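Side-chain contacts in glycoside hydrolase family protein (Novosphingobium sp. PP1Y, PDB 6Q2F), which probably hydrolyses terminal alpha-L-rhamnose residues from rhamnosylated glycosides: residues D468-A471 against V472-L476; E477-I480 against G481-D485. One frame throughout, in Å; residues are numbered along the deposited sequence.

Contact 1: residues D468-A471 against V472-L476; sequences DGEA and VREYL
The carboxylates of Glu470 and Glu474 meet through one oxygen each, OE2 of Glu470 lying 2.7 Å from OE2 of Glu474, with their planes turned 71° apart. This is a steeply twisted approach rather than a stack. At that separation one of the acids probably holds a proton, although its position is not fixed. The bend at chi2 (63°) brings the Glu470 group back over the next turn, where OE2 also comes 3.2 Å from CG of Glu474. Glu474 reaches it with a chain extended beyond CG.

The third carboxylate belongs to Asp468, the N-cap of helix 469-487. Its OD1 accepts from Ala471 N at 2.9 Å, the donor standing 39° above the carboxylate plane, a single capping bond to the first turn. The backbone then settles into regular i to i+4 bonding: Val472 N to Asp468 O measures 3.0 Å, and the bonds of Arg473, Glu474 and Tyr475 to Gly469, Glu470 and Ala471 follow suit.

Side chains fill in around these carbonyls. CG2 of Val472 rests 3.4 Å from Asp468 O, and CB of Arg473 the same distance from Gly469 O. The guanidinium of Arg473 leads away to salt bridges with Glu575 and Glu477. On another side the Tyr475 ring lies nearly parallel to that of Trp143, its OH bonded to Ala132 O.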
loop_
_atom_site.group_PDB
_atom_site.type_symbol
_atom_site.label_atom_id
_atom_site.label_comp_id
_atom_site.label_asym_id
_atom_site.label_seq_id
_atom_site.Cartn_x
_atom_site.Cartn_y
_atom_site.Cartn_z
ATOM N N ASP A 468 -20.468 7.810 4.468
ATOM C CA ASP A 468 -21.764 8.344 4.050
ATOM C C ASP A 468 -21.822 8.376 2.529
ATOM O O ASP A 468 -21.276 9.289 1.906
ATOM C CB ASP A 468 -21.990 9.739 4.641
ATOM C CG ASP A 468 -23.391 10.276 4.367
ATOM O OD1 ASP A 468 -23.824 10.291 3.198
ATOM O OD2 ASP A 468 -24.072 10.666 5.338
ATOM N N GLY A 469 -22.526 7.400 1.946
ATOM C CA GLY A 469 -22.517 7.251 0.495
ATOM C C GLY A 469 -23.057 8.470 -0.235
ATOM O O GLY A 469 -22.544 8.858 -1.292
ATOM N N GLU A 470 -24.128 9.072 0.296
ATOM C CA GLU A 470 -24.677 10.258 -0.344
ATOM C C GLU A 470 -23.671 11.406 -0.343
ATOM O O GLU A 470 -23.554 12.136 -1.330
ATOM C CB GLU A 470 -25.975 10.677 0.349
ATOM C CG GLU A 470 -26.497 12.027 -0.117
ATOM C CD GLU A 470 -26.875 12.039 -1.591
ATOM O OE1 GLU A 470 -27.136 10.945 -2.171
ATOM O OE2 GLU A 470 -26.909 13.136 -2.176
ATOM N N ALA A 471 -22.967 11.606 0.770
ATOM C CA ALA A 471 -22.015 12.710 0.846
ATOM C C ALA A 471 -20.860 12.480 -0.127
ATOM O O ALA A 471 -20.430 13.403 -0.832
ATOM C CB ALA A 471 -21.488 12.852 2.279
ATOM N N VAL A 472 -20.377 11.233 -0.192
ATOM C CA VAL A 472 -19.326 10.867 -1.133
ATOM C C VAL A 472 -19.774 11.144 -2.560
ATOM O O VAL A 472 -19.031 11.732 -3.357
ATOM C CB VAL A 472 -18.924 9.394 -0.932
ATOM C CG1 VAL A 472 -17.997 8.963 -2.063
ATOM C CG2 VAL A 472 -18.229 9.224 0.413
ATOM N N ARG A 473 -21.014 10.769 -2.894
ATOM C CA ARG A 473 -21.520 10.966 -4.249
ATOM C C ARG A 473 -21.611 12.440 -4.602
ATOM O O ARG A 473 -21.259 12.841 -5.717
ATOM C CB ARG A 473 -22.893 10.316 -4.396
ATOM C CG ARG A 473 -23.580 10.605 -5.728
ATOM C CD ARG A 473 -24.900 9.805 -5.831
ATOM N NE ARG A 473 -24.658 8.389 -6.088
ATOM C CZ ARG A 473 -24.463 7.891 -7.303
ATOM N NH1 ARG A 473 -24.483 8.697 -8.361
ATOM N NH2 ARG A 473 -24.276 6.595 -7.461
ATOM N N GLU A 474 -22.115 13.257 -3.673
ATOM C CA GLU A 474 -22.185 14.694 -3.915
ATOM C C GLU A 474 -20.790 15.269 -4.088
ATOM O O GLU A 474 -20.547 16.066 -4.995
ATOM C CB GLU A 474 -22.906 15.410 -2.766
ATOM C CG GLU A 474 -24.392 15.104 -2.632
ATOM C CD GLU A 474 -25.024 15.823 -1.431
ATOM O OE1 GLU A 474 -24.385 16.751 -0.893
ATOM O OE2 GLU A 474 -26.150 15.456 -1.023
ATOM N N TYR A 475 -19.859 14.875 -3.220
ATOM C CA TYR A 475 -18.476 15.303 -3.395
ATOM C C TYR A 475 -17.980 14.988 -4.806
ATOM O O TYR A 475 -17.483 15.866 -5.512
ATOM C CB TYR A 475 -17.558 14.646 -2.358
ATOM C CG TYR A 475 -16.122 14.815 -2.779
ATOM C CD1 TYR A 475 -15.445 16.002 -2.526
ATOM C CD2 TYR A 475 -15.460 13.814 -3.491
ATOM C CE1 TYR A 475 -14.156 16.178 -2.939
ATOM C CE2 TYR A 475 -14.173 13.990 -3.930
ATOM C CZ TYR A 475 -13.513 15.166 -3.637
ATOM O OH TYR A 475 -12.225 15.333 -4.065
ATOM N N LEU A 476 -18.134 13.734 -5.241
ATOM C CA LEU A 476 -17.483 13.294 -6.474
ATOM C C LEU A 476 -18.220 13.781 -7.716
ATOM O O LEU A 476 -17.585 14.091 -8.729
ATOM C CB LEU A 476 -17.337 11.756 -6.482
ATOM C CG LEU A 476 -16.281 11.249 -7.491
ATOM C CD1 LEU A 476 -14.885 11.800 -7.172
ATOM C CD2 LEU A 476 -16.232 9.718 -7.648
#

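Contact 2: residues E477-I480 against G481-D485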
loop_
_atom_site.group_PDB
_atom_site.type_symbol
_atom_site.label_atom_id
_atom_site.label_comp_id
_atom_site.label_asym_id
_atom_site.label_seq_id
_atom_site.Cartn_x
_atom_site.Cartn_y
_atom_site.Cartn_z
ATOM N N GLU A 477 -19.555 13.852 -7.673
ATOM C CA GLU A 477 -20.268 14.401 -8.821
ATOM C C GLU A 477 -19.866 15.849 -9.054
ATOM O O GLU A 477 -19.644 16.262 -10.197
ATOM C CB GLU A 477 -21.786 14.277 -8.639
ATOM C CG GLU A 477 -22.257 12.811 -8.798
ATOM C CD GLU A 477 -23.759 12.626 -8.642
ATOM O OE1 GLU A 477 -24.429 13.516 -8.071
ATOM O OE2 GLU A 477 -24.257 11.571 -9.097
ATOM N N HIS A 478 -19.732 16.622 -7.979
ATOM C CA HIS A 478 -19.278 17.998 -8.118
ATOM C C HIS A 478 -17.861 18.032 -8.670
ATOM O O HIS A 478 -17.555 18.811 -9.579
ATOM C CB HIS A 478 -19.335 18.716 -6.771
ATOM C CG HIS A 478 -18.999 20.170 -6.865
ATOM N ND1 HIS A 478 -17.710 20.647 -6.752
ATOM C CD2 HIS A 478 -19.781 21.244 -7.112
ATOM C CE1 HIS A 478 -17.718 21.959 -6.907
ATOM N NE2 HIS A 478 -18.961 22.347 -7.124
ATOM N N TYR A 479 -16.984 17.177 -8.136
ATOM C CA TYR A 479 -15.589 17.198 -8.555
ATOM C C TYR A 479 -15.472 16.874 -10.034
ATOM O O TYR A 479 -14.769 17.562 -10.783
ATOM C CB TYR A 479 -14.798 16.198 -7.726
ATOM C CG TYR A 479 -13.336 16.097 -8.097
ATOM C CD1 TYR A 479 -12.462 17.145 -7.854
ATOM C CD2 TYR A 479 -12.823 14.935 -8.654
ATOM C CE1 TYR A 479 -11.107 17.039 -8.163
ATOM C CE2 TYR A 479 -11.468 14.812 -8.973
ATOM C CZ TYR A 479 -10.616 15.876 -8.726
ATOM O OH TYR A 479 -9.286 15.762 -9.044
ATOM N N ILE A 480 -16.172 15.827 -10.474
ATOM C CA ILE A 480 -16.161 15.461 -11.884
ATOM C C ILE A 480 -16.727 16.594 -12.736
ATOM O O ILE A 480 -16.212 16.888 -13.823
ATOM C CB ILE A 480 -16.919 14.138 -12.073
ATOM C CG1 ILE A 480 -16.081 13.002 -11.463
ATOM C CG2 ILE A 480 -17.219 13.878 -13.558
ATOM C CD1 ILE A 480 -16.753 11.637 -11.480
ATOM N N GLY A 481 -17.766 17.273 -12.233
ATOM C CA GLY A 481 -18.280 18.458 -12.918
ATOM C C GLY A 481 -17.223 19.524 -13.161
ATOM O O GLY A 481 -17.212 20.165 -14.211
HETATM N N MSE A 482 -16.339 19.745 -12.198
HETATM C CA MSE A 482 -15.272 20.712 -12.383
HETATM C C MSE A 482 -14.365 20.328 -13.547
HETATM O O MSE A 482 -13.957 21.195 -14.317
HETATM C CB MSE A 482 -14.433 20.847 -11.104
HETATM C CG MSE A 482 -15.163 21.561 -9.955
HETATM SE SE MSE A 482 -14.349 21.170 -8.233
HETATM C CE MSE A 482 -12.458 21.187 -8.772
ATOM N N TYR A 483 -14.073 19.024 -13.695
ATOM C CA TYR A 483 -13.187 18.599 -14.776
ATOM C C TYR A 483 -13.896 18.563 -16.120
ATOM O O TYR A 483 -13.265 18.817 -17.152
ATOM C CB TYR A 483 -12.550 17.244 -14.448
ATOM C CG TYR A 483 -11.304 17.465 -13.639
ATOM C CD1 TYR A 483 -10.084 17.682 -14.261
ATOM C CD2 TYR A 483 -11.362 17.572 -12.253
ATOM C CE1 TYR A 483 -8.944 17.938 -13.525
ATOM C CE2 TYR A 483 -10.227 17.830 -11.515
ATOM C CZ TYR A 483 -9.012 18.018 -12.161
ATOM O OH TYR A 483 -7.878 18.272 -11.439
ATOM N N LYS A 484 -15.202 18.281 -16.129
ATOM C CA LYS A 484 -15.972 18.438 -17.361
ATOM C C LYS A 484 -16.020 19.892 -17.800
ATOM O O LYS A 484 -16.026 20.185 -19.003
ATOM C CB LYS A 484 -17.388 17.892 -17.167
ATOM C CG LYS A 484 -17.441 16.366 -17.182
ATOM C CD LYS A 484 -18.660 15.851 -16.480
ATOM C CE LYS A 484 -19.890 15.834 -17.356
ATOM N NZ LYS A 484 -20.845 14.751 -16.874
ATOM N N ASP A 485 -16.078 20.816 -16.852
ATOM C CA ASP A 485 -15.994 22.214 -17.238
ATOM C C ASP A 485 -14.591 22.555 -17.724
ATOM O O ASP A 485 -14.427 23.220 -18.756
ATOM C CB ASP A 485 -16.409 23.095 -16.070
ATOM C CG ASP A 485 -16.014 24.533 -16.277
ATOM O OD1 ASP A 485 -16.702 25.227 -17.055
ATOM O OD2 ASP A 485 -15.022 24.964 -15.651
HETATM O O HOH W 1 -7.411 17.765 -9.109
#
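Tyr479 and Tyr483, one turn apart, form the aromatic part of the contact. Their centroids are 5.2 Å apart and their planes 63° apart, an offset edge-to-face pair in which Tyr483 presents its edge to the face of Tyr479. The touching edge is the CD2-CE2 side: CD2 stands over the Tyr479 face, displaced toward the rim, while CE2 of Tyr483 comes to 3.4 Å from CZ of Tyr479. Tyr479 OH has two polar partners: Ala131 O, and a water in the plane of the ring at its edge that donates to it at 2.7 Å. The same water lies near Tyr483 OH, but at a separation too short to be trusted.

A second group of contacts involves selenomethionine Met482. Its SE is 3.7 Å from CE1 of His478 and lies 65° off the ring normal, an oblique sulfur-aromatic type of approach. The chain bends at chi3 (39°), and CE comes 4.1 Å from CD1 of Tyr479, so this one side chain bridges two aromatic rings. Ile480 and Lys484 add an aliphatic touch, CG2 of Ile480 lying 3.8 Å from CD of Lys484.

The backbone bonds run from i+4 to i. Lys484 N to Ile480 O is 2.9 Å, whereas Tyr483 N to Tyr479 O is weak at 3.3 Å.

Tyr479 and Tyr483 both rest on Ile130 of strand 127-131, and Ile480 on Val572 of helix 543-575; Phe114 meets the Tyr483 ring edge-to-face. An apolar, aromatic inner side against a barrel strand, with His478 on the exposed side, is the pattern of an amphipathic outer helix in a (beta/alpha)8 barrel.

In the fold
Both contacts lie on helix 469-487 and follow one another without a gap: contact 1 includes the capped N-terminal start, contact 2 the later turns, with centres about 14 Å apart. The helix comes between strands 127-131 and 497-502, which pair in parallel, so it forms the helical part of a beta-alpha-beta unit of the barrel, with a long insertion before it. Helix 543-575 runs beside both contacts, and Trp143 touches side chains of each. The helix thus leads the chain into strand 497-502, directly after which Asp503 and Ser504 contribute to the sodium site; neither contact supplies a sodium ligand.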